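Local coordinates for protein 2-keto acid:ferredoxin oxidoreductase subunit alpha (Pyrococcus furiosus, PDB 4WBX) that probably catalyses, with its partner subunits, the CoA-dependent oxidative decarboxylation of 2-oxoglutarate to succinyl-CoA and passes the electrons to ferredoxin, at residues E113-I118 with L173-R178; D149-V154 with K273-K278. All coordinates share one frame; numbering follows the deposited sequence.

Interaction 1. Residues E113-I118 with L173-R178; sequences ETPVVI and LSEKYR
Pro115 and Ser174 bring the two backbones together, their CA atoms 4.8 Å apart, where the lead-in to strand 116-122 passes the last turn of helix 160-176. Pro115 and Arg178 bear about equal shares of the contact. The proline CB lies 3.3 Å from Ser174 O, the carbonyl that accepts from Thr179 N in the Schellman motif closing the helix, so the ring packs directly on the helix end. Arg178, the positive-phi residue of that motif, folds its side chain back over the other end of the ring. Bends at chi2 (-87°) and chi3 (-50°) turn the guanidinium so that one face lies over the proline, with Pro115 CD 3.6 Å from Arg178 CZ and above the centre of the plane. The same group approaches the carbonyl of Glu113 obliquely, Arg178 NH2 standing 3.1 Å from Glu113 O. Glu113 also has positive phi and ends its own helix in a Schellman motif; its CB rests 3.4 Å from Arg178 O, while its carboxylate turns to Lys273. Glu175 sets off away from residues 113-118 but bends at chi2 (-73°), which brings OE2 to 3.8 Å from Pro115 CB; that oxygen forms a salt bridge with Arg209. Ser174 OG bonds back to Phe171 O within its own helix and leaves its CB near the backbone of Val116. Beyond the contact, Val116 and Ile118 bond to Val181 of strand 180-186, parallel to 116-122. Two helix ends thus meet at the start of neighbouring parallel strands, the layered alpha/beta architecture of a thiamine diphosphate-binding fold.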
ATOM      1  N   GLU A 113     -10.567  19.640  -0.263  1.00 55.15           N
ATOM      2  CA  GLU A 113     -10.485  20.661  -1.295  1.00 57.24           C
ATOM      3  C   GLU A 113      -9.030  20.984  -1.619  1.00 55.88           C
ATOM      4  O   GLU A 113      -8.600  22.147  -1.508  1.00 57.60           O
ATOM      5  CB  GLU A 113     -11.222  21.914  -0.849  1.00 58.74           C
ATOM      6  CG  GLU A 113     -12.721  21.685  -0.625  1.00 62.58           C
ATOM      7  CD  GLU A 113     -13.438  22.947  -0.207  1.00 61.81           C
ATOM      8  OE1 GLU A 113     -13.359  23.303   0.989  1.00 64.69           O
ATOM      9  OE2 GLU A 113     -14.055  23.585  -1.084  1.00 61.39           O
ATOM     10  N   THR A 114      -8.278  19.942  -1.970  1.00 47.64           N
ATOM     11  CA  THR A 114      -6.894  20.074  -2.408  1.00 51.23           C
ATOM     12  C   THR A 114      -6.732  20.219  -3.915  1.00 47.43           C
ATOM     13  O   THR A 114      -7.129  19.331  -4.655  1.00 48.20           O
ATOM     14  CB  THR A 114      -6.080  18.862  -1.996  1.00 51.63           C
ATOM     15  OG1 THR A 114      -6.107  18.746  -0.573  1.00 57.92           O
ATOM     16  CG2 THR A 114      -4.627  19.005  -2.481  1.00 49.74           C
ATOM     17  N   PRO A 115      -6.158  21.337  -4.370  1.00 42.67           N
ATOM     18  CA  PRO A 115      -5.708  21.452  -5.755  1.00 52.07           C
ATOM     19  C   PRO A 115      -4.546  20.530  -6.070  1.00 49.07           C
ATOM     20  O   PRO A 115      -3.476  20.613  -5.456  1.00 53.53           O
ATOM     21  CB  PRO A 115      -5.278  22.920  -5.867  1.00 58.48           C
ATOM     22  CG  PRO A 115      -5.167  23.406  -4.461  1.00 53.67           C
ATOM     23  CD  PRO A 115      -6.205  22.652  -3.726  1.00 50.09           C
ATOM     24  N   VAL A 116      -4.775  19.647  -7.029  1.00 46.32           N
ATOM     25  CA  VAL A 116      -3.768  18.725  -7.512  1.00 48.35           C
ATOM     26  C   VAL A 116      -4.256  18.222  -8.871  1.00 47.76           C
ATOM     27  O   VAL A 116      -5.469  18.152  -9.113  1.00 48.75           O
ATOM     28  CB  VAL A 116      -3.520  17.550  -6.506  1.00 47.87           C
ATOM     29  CG1 VAL A 116      -4.781  16.713  -6.320  1.00 47.79           C
ATOM     30  CG2 VAL A 116      -2.317  16.674  -6.938  1.00 46.06           C
ATOM     31  N   VAL A 117      -3.324  17.906  -9.768  1.00 44.80           N
ATOM     32  CA  VAL A 117      -3.687  17.382 -11.077  1.00 43.53           C
ATOM     33  C   VAL A 117      -3.212  15.929 -11.244  1.00 43.21           C
ATOM     34  O   VAL A 117      -2.082  15.599 -10.910  1.00 47.79           O
ATOM     35  CB  VAL A 117      -3.088  18.250 -12.197  1.00 46.16           C
ATOM     36  CG1 VAL A 117      -3.324  17.618 -13.553  1.00 41.30           C
ATOM     37  CG2 VAL A 117      -3.621  19.696 -12.124  1.00 47.46           C
ATOM     38  N   ILE A 118      -4.069  15.072 -11.777  1.00 38.18           N
ATOM     39  CA  ILE A 118      -3.716  13.682 -12.009  1.00 41.39           C
ATOM     40  C   ILE A 118      -3.873  13.342 -13.487  1.00 48.55           C
ATOM     41  O   ILE A 118      -4.898  13.670 -14.091  1.00 50.15           O
ATOM     42  CB  ILE A 118      -4.600  12.741 -11.178  1.00 42.16           C
ATOM     43  CG1 ILE A 118      -4.344  12.977  -9.700  1.00 40.51           C
ATOM     44  CG2 ILE A 118      -4.340  11.264 -11.532  1.00 43.48           C
ATOM     45  CD1 ILE A 118      -5.571  13.016  -8.899  1.00 37.27           C
ATOM     46  N   LEU A 173      -8.375  25.102 -13.339  1.00 56.03           N
ATOM     47  CA  LEU A 173      -9.580  24.639 -12.683  1.00 51.17           C
ATOM     48  C   LEU A 173      -9.270  24.104 -11.291  1.00 56.61           C
ATOM     49  O   LEU A 173     -10.020  24.337 -10.354  1.00 59.86           O
ATOM     50  CB  LEU A 173     -10.253  23.561 -13.521  1.00 48.74           C
ATOM     51  CG  LEU A 173     -10.860  23.961 -14.868  1.00 50.97           C
ATOM     52  CD1 LEU A 173     -11.464  22.732 -15.517  1.00 54.67           C
ATOM     53  CD2 LEU A 173     -11.931  25.028 -14.693  1.00 48.38           C
ATOM     54  N   SER A 174      -8.163  23.382 -11.160  1.00 54.06           N
ATOM     55  CA  SER A 174      -7.780  22.790  -9.887  1.00 53.80           C
ATOM     56  C   SER A 174      -7.672  23.844  -8.797  1.00 56.27           C
ATOM     57  O   SER A 174      -8.010  23.599  -7.637  1.00 53.59           O
ATOM     58  CB  SER A 174      -6.448  22.052 -10.018  1.00 50.62           C
ATOM     59  OG  SER A 174      -5.378  22.982 -10.148  1.00 53.48           O
ATOM     60  N   GLU A 175      -7.195  25.018  -9.186  1.00 57.09           N
ATOM     61  CA  GLU A 175      -6.990  26.107  -8.256  1.00 57.25           C
ATOM     62  C   GLU A 175      -8.291  26.839  -7.998  1.00 60.18           C
ATOM     63  O   GLU A 175      -8.646  27.118  -6.853  1.00 65.97           O
ATOM     64  CB  GLU A 175      -5.934  27.073  -8.797  1.00 56.90           C
ATOM     65  CG  GLU A 175      -4.522  26.508  -8.753  1.00 62.56           C
ATOM     66  CD  GLU A 175      -3.946  26.461  -7.337  1.00 64.15           C
ATOM     67  OE1 GLU A 175      -4.430  27.208  -6.462  1.00 65.50           O
ATOM     68  OE2 GLU A 175      -2.996  25.686  -7.099  1.00 66.66           O
ATOM     69  N   LYS A 176      -8.996  27.163  -9.071  1.00 59.53           N
ATOM     70  CA  LYS A 176     -10.192  27.987  -8.975  1.00 61.67           C
ATOM     71  C   LYS A 176     -11.259  27.309  -8.141  1.00 59.69           C
ATOM     72  O   LYS A 176     -11.905  27.942  -7.324  1.00 62.52           O
ATOM     73  CB  LYS A 176     -10.736  28.305 -10.365  1.00 60.99           C
ATOM     74  CG  LYS A 176     -12.073  29.026 -10.367  1.00 63.68           C
ATOM     75  CD  LYS A 176     -12.485  29.386 -11.804  1.00 68.95           C
ATOM     76  CE  LYS A 176     -13.881  30.012 -11.852  1.00 68.79           C
ATOM     77  NZ  LYS A 176     -14.508  29.999 -13.209  1.00 62.62           N
ATOM     78  N   TYR A 177     -11.431  26.012  -8.342  1.00 58.18           N
ATOM     79  CA  TYR A 177     -12.455  25.276  -7.637  1.00 54.86           C
ATOM     80  C   TYR A 177     -11.846  24.463  -6.521  1.00 55.18           C
ATOM     81  O   TYR A 177     -12.527  23.654  -5.907  1.00 55.10           O
ATOM     82  CB  TYR A 177     -13.222  24.370  -8.591  1.00 56.56           C
ATOM     83  CG  TYR A 177     -14.100  25.132  -9.551  1.00 64.06           C
ATOM     84  CD1 TYR A 177     -15.487  25.105  -9.431  1.00 64.19           C
ATOM     85  CD2 TYR A 177     -13.545  25.889 -10.579  1.00 66.93           C
ATOM     86  CE1 TYR A 177     -16.298  25.811 -10.306  1.00 64.55           C
ATOM     87  CE2 TYR A 177     -14.348  26.590 -11.467  1.00 69.50           C
ATOM     88  CZ  TYR A 177     -15.724  26.549 -11.327  1.00 72.13           C
ATOM     89  OH  TYR A 177     -16.517  27.253 -12.210  1.00 72.13           O
ATOM     90  N   ARG A 178     -10.566  24.695  -6.248  1.00 56.24           N
ATOM     91  CA  ARG A 178      -9.878  24.011  -5.153  1.00 55.18           C
ATOM     92  C   ARG A 178     -10.213  22.517  -5.150  1.00 53.54           C
ATOM     93  O   ARG A 178     -10.729  21.985  -4.178  1.00 60.81           O
ATOM     94  CB  ARG A 178     -10.250  24.644  -3.816  1.00 56.61           C
ATOM     95  CG  ARG A 178      -9.794  26.090  -3.642  1.00 58.24           C
ATOM     96  CD  ARG A 178      -8.370  26.174  -3.092  1.00 67.72           C
ATOM     97  NE  ARG A 178      -8.173  25.334  -1.906  1.00 69.68           N
ATOM     98  CZ  ARG A 178      -7.015  25.191  -1.264  1.00 64.77           C
ATOM     99  NH1 ARG A 178      -5.936  25.844  -1.682  1.00 62.50           N
ATOM    100  NH2 ARG A 178      -6.942  24.393  -0.203  1.00 61.62           N
TER

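Interaction 2. Residues D149-V154 with K273-K278; sequences DHSLIV and KIEKNK
Ser151 and Ile274 carry the van der Waals part of this contact, with CA atoms 6.1 Å apart where the approach to strand 153-155 meets helix 267-275 near Ile274. The serine side chain reaches the root of the isoleucine: Ser151 OG is 3.2 Å from Ile274 CB and 3.4 Å from Ile274 CG2. Its hydroxyl is swung anti to the backbone N (chi1 -156°), which lays it against the branch point, while Ser151 CB comes 3.8 Å from Ile274 CG1. Glu275 adds the flank of its chain, CG lying 3.8 Å from Ser151 OG. Contact between two apolar side chains comes at the ends of two isoleucines, which cross obliquely and bring Ile153 CD1 to 4.1 Å from Ile274 CD1. Replacing Ile274 with an alanine would probably open a gap beside Ser151 and leave the end of Ile153 without its apolar partner from this helix. Polar links lie within or outside the segments: Asn277 N bonds to Ile274 O at 2.9 Å, and Ile153 pairs through its backbone with Ile182. Neighbouring groups complete the packing, Pro330 against Ile274 and Trp329 against both Ser151 and Glu275. At the start of the segment, Asp149 OD1 accepts a hydrogen bond from Leu353 N of the second subunit, another copy of this protein. The contact therefore packs helix 267-275 against the start of an interior strand, 153-155, which lies between parallel 180-186 and antiparallel 324-329 in the mixed sheet of an alpha/beta domain.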
ATOM      1  N   ASP A 149     -19.666  10.536  -1.551  1.00 64.33           N
ATOM      2  CA  ASP A 149     -20.237  11.595  -2.373  1.00 65.24           C
ATOM      3  C   ASP A 149     -19.181  12.634  -2.583  1.00 62.46           C
ATOM      4  O   ASP A 149     -18.599  13.131  -1.627  1.00 57.54           O
ATOM      5  CB  ASP A 149     -21.455  12.245  -1.702  1.00 68.83           C
ATOM      6  CG  ASP A 149     -22.721  11.465  -1.920  1.00 69.19           C
ATOM      7  OD1 ASP A 149     -23.072  11.203  -3.097  1.00 62.75           O
ATOM      8  OD2 ASP A 149     -23.344  11.093  -0.901  1.00 71.95           O
ATOM      9  N   HIS A 150     -18.960  12.992  -3.833  1.00 65.38           N
ATOM     10  CA  HIS A 150     -17.828  13.823  -4.181  1.00 68.02           C
ATOM     11  C   HIS A 150     -18.131  14.423  -5.533  1.00 66.31           C
ATOM     12  O   HIS A 150     -19.065  13.998  -6.208  1.00 66.47           O
ATOM     13  CB  HIS A 150     -16.556  12.988  -4.261  1.00 60.63           C
ATOM     14  CG  HIS A 150     -16.645  11.937  -5.318  1.00 63.58           C
ATOM     15  ND1 HIS A 150     -17.164  10.684  -5.074  1.00 65.53           N
ATOM     16  CD2 HIS A 150     -16.389  11.986  -6.645  1.00 63.62           C
ATOM     17  CE1 HIS A 150     -17.172   9.985  -6.196  1.00 59.78           C
ATOM     18  NE2 HIS A 150     -16.711  10.753  -7.164  1.00 65.45           N
ATOM     19  N   SER A 151     -17.332  15.397  -5.931  1.00 68.63           N
ATOM     20  CA  SER A 151     -17.354  15.870  -7.299  1.00 67.83           C
ATOM     21  C   SER A 151     -15.943  16.308  -7.656  1.00 60.55           C
ATOM     22  O   SER A 151     -15.246  16.971  -6.870  1.00 63.10           O
ATOM     23  CB  SER A 151     -18.365  17.006  -7.483  1.00 65.81           C
ATOM     24  OG  SER A 151     -18.786  17.093  -8.839  1.00 67.76           O
ATOM     25  N   LEU A 152     -15.502  15.889  -8.822  1.00 55.42           N
ATOM     26  CA  LEU A 152     -14.227  16.350  -9.331  1.00 58.87           C
ATOM     27  C   LEU A 152     -14.363  16.516 -10.833  1.00 54.73           C
ATOM     28  O   LEU A 152     -15.353  16.093 -11.433  1.00 53.61           O
ATOM     29  CB  LEU A 152     -13.075  15.386  -8.965  1.00 53.25           C
ATOM     30  CG  LEU A 152     -13.202  13.880  -9.256  1.00 52.17           C
ATOM     31  CD1 LEU A 152     -13.163  13.589 -10.736  1.00 52.43           C
ATOM     32  CD2 LEU A 152     -12.118  13.088  -8.554  1.00 40.22           C
ATOM     33  N   ILE A 153     -13.337  17.100 -11.428  1.00 55.72           N
ATOM     34  CA  ILE A 153     -13.341  17.415 -12.839  1.00 51.52           C
ATOM     35  C   ILE A 153     -12.508  16.414 -13.633  1.00 48.12           C
ATOM     36  O   ILE A 153     -11.469  15.941 -13.174  1.00 51.57           O
ATOM     37  CB  ILE A 153     -12.836  18.837 -13.032  1.00 49.97           C
ATOM     38  CG1 ILE A 153     -13.647  19.765 -12.112  1.00 46.87           C
ATOM     39  CG2 ILE A 153     -12.928  19.239 -14.490  1.00 51.58           C
ATOM     40  CD1 ILE A 153     -13.052  21.117 -11.934  1.00 51.08           C
ATOM     41  N   VAL A 154     -12.999  16.068 -14.811  1.00 49.99           N
ATOM     42  CA  VAL A 154     -12.326  15.138 -15.707  1.00 50.08           C
ATOM     43  C   VAL A 154     -12.324  15.675 -17.150  1.00 54.94           C
ATOM     44  O   VAL A 154     -13.378  15.983 -17.713  1.00 52.76           O
ATOM     45  CB  VAL A 154     -13.006  13.772 -15.679  1.00 47.70           C
ATOM     46  CG1 VAL A 154     -12.327  12.796 -16.641  1.00 43.27           C
ATOM     47  CG2 VAL A 154     -13.038  13.246 -14.268  1.00 47.71           C
ATOM     48  N   LYS A 273     -20.066  22.929  -5.608  1.00 70.39           N
ATOM     49  CA  LYS A 273     -18.934  23.692  -6.133  1.00 63.65           C
ATOM     50  C   LYS A 273     -18.743  23.376  -7.613  1.00 68.29           C
ATOM     51  O   LYS A 273     -18.658  24.261  -8.472  1.00 63.47           O
ATOM     52  CB  LYS A 273     -17.682  23.341  -5.337  1.00 60.08           C
ATOM     53  CG  LYS A 273     -16.517  24.265  -5.502  1.00 61.23           C
ATOM     54  CD  LYS A 273     -15.442  23.960  -4.459  1.00 56.98           C
ATOM     55  CE  LYS A 273     -15.011  22.485  -4.502  1.00 57.68           C
ATOM     56  NZ  LYS A 273     -13.714  22.205  -3.791  1.00 51.84           N
ATOM     57  N   ILE A 274     -18.728  22.082  -7.894  1.00 66.42           N
ATOM     58  CA  ILE A 274     -18.515  21.592  -9.227  1.00 62.80           C
ATOM     59  C   ILE A 274     -19.829  21.546  -9.986  1.00 63.67           C
ATOM     60  O   ILE A 274     -19.962  22.198 -11.029  1.00 66.20           O
ATOM     61  CB  ILE A 274     -17.861  20.181  -9.218  1.00 62.45           C
ATOM     62  CG1 ILE A 274     -16.553  20.196  -8.427  1.00 55.56           C
ATOM     63  CG2 ILE A 274     -17.611  19.707 -10.621  1.00 55.32           C
ATOM     64  CD1 ILE A 274     -15.685  21.390  -8.738  1.00 56.85           C
ATOM     65  N   GLU A 275     -20.799  20.786  -9.474  1.00 68.07           N
ATOM     66  CA  GLU A 275     -22.007  20.468 -10.255  1.00 68.54           C
ATOM     67  C   GLU A 275     -22.901  21.663 -10.564  1.00 68.31           C
ATOM     68  O   GLU A 275     -23.658  21.634 -11.535  1.00 72.43           O
ATOM     69  CB  GLU A 275     -22.829  19.396  -9.551  1.00 65.94           C
ATOM     70  CG  GLU A 275     -22.302  17.995  -9.796  1.00 70.09           C
ATOM     71  CD  GLU A 275     -22.639  17.488 -11.192  1.00 75.14           C
ATOM     72  OE1 GLU A 275     -21.893  16.640 -11.741  1.00 65.59           O
ATOM     73  OE2 GLU A 275     -23.674  17.930 -11.731  1.00 81.68           O
ATOM     74  N   LYS A 276     -22.806  22.717  -9.764  1.00 63.50           N
ATOM     75  CA  LYS A 276     -23.599  23.909 -10.033  1.00 69.52           C
ATOM     76  C   LYS A 276     -22.893  24.800 -11.068  1.00 69.63           C
ATOM     77  O   LYS A 276     -23.485  25.735 -11.606  1.00 75.42           O
ATOM     78  CB  LYS A 276     -23.898  24.659  -8.715  1.00 77.39           C
ATOM     79  CG  LYS A 276     -23.797  26.186  -8.726  1.00 76.58           C
ATOM     80  CD  LYS A 276     -24.516  26.802  -7.525  1.00 84.90           C
ATOM     81  CE  LYS A 276     -26.034  26.693  -7.661  1.00 87.77           C
ATOM     82  NZ  LYS A 276     -26.561  27.451  -8.851  1.00 84.32           N
ATOM     83  N   ASN A 277     -21.647  24.475 -11.405  1.00 69.94           N
ATOM     84  CA  ASN A 277     -20.905  25.287 -12.372  1.00 65.20           C
ATOM     85  C   ASN A 277     -20.495  24.568 -13.658  1.00 67.18           C
ATOM     86  O   ASN A 277     -19.444  24.855 -14.233  1.00 69.00           O
ATOM     87  CB  ASN A 277     -19.672  25.884 -11.700  1.00 63.93           C
ATOM     88  CG  ASN A 277     -20.039  26.922 -10.662  1.00 65.77           C
ATOM     89  OD1 ASN A 277     -21.215  27.176 -10.435  1.00 76.15           O
ATOM     90  ND2 ASN A 277     -19.045  27.524 -10.031  1.00 62.97           N
ATOM     91  N   LYS A 278     -21.344  23.662 -14.131  1.00 65.16           N
ATOM     92  CA  LYS A 278     -21.112  23.019 -15.412  1.00 64.54           C
ATOM     93  C   LYS A 278     -20.949  24.029 -16.556  1.00 68.95           C
ATOM     94  O   LYS A 278     -20.189  23.789 -17.486  1.00 67.83           O
ATOM     95  CB  LYS A 278     -22.248  22.059 -15.735  1.00 63.10           C
ATOM     96  CG  LYS A 278     -22.348  20.911 -14.794  1.00 62.49           C
ATOM     97  CD  LYS A 278     -23.782  20.624 -14.474  1.00 69.02           C
ATOM     98  CE  LYS A 278     -23.989  19.148 -14.357  1.00 72.39           C
ATOM     99  NZ  LYS A 278     -24.198  18.587 -15.699  1.00 70.21           N
TER

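Interactions 1 and 2 have centres 11 Å apart and join through Lys273, whose side chain leaves helix 267-275 and enters the loop ends of the first contact. Its NZ lies 3.1 Å from Glu113 OE2 in a salt bridge, and 2.8 Å from Tyr177 O and 3.0 Å from Arg178 O in hydrogen bonds. One ammonium thus ties both segments of interaction 1 to the helix that Ile274 packs in interaction 2. Strand 153-155 leads into helix 160-176, and strands 116-122, 180-186 and 153-155 stand consecutively in one sheet, so the contacts lie along the same sheet, on one side of the chain's centre.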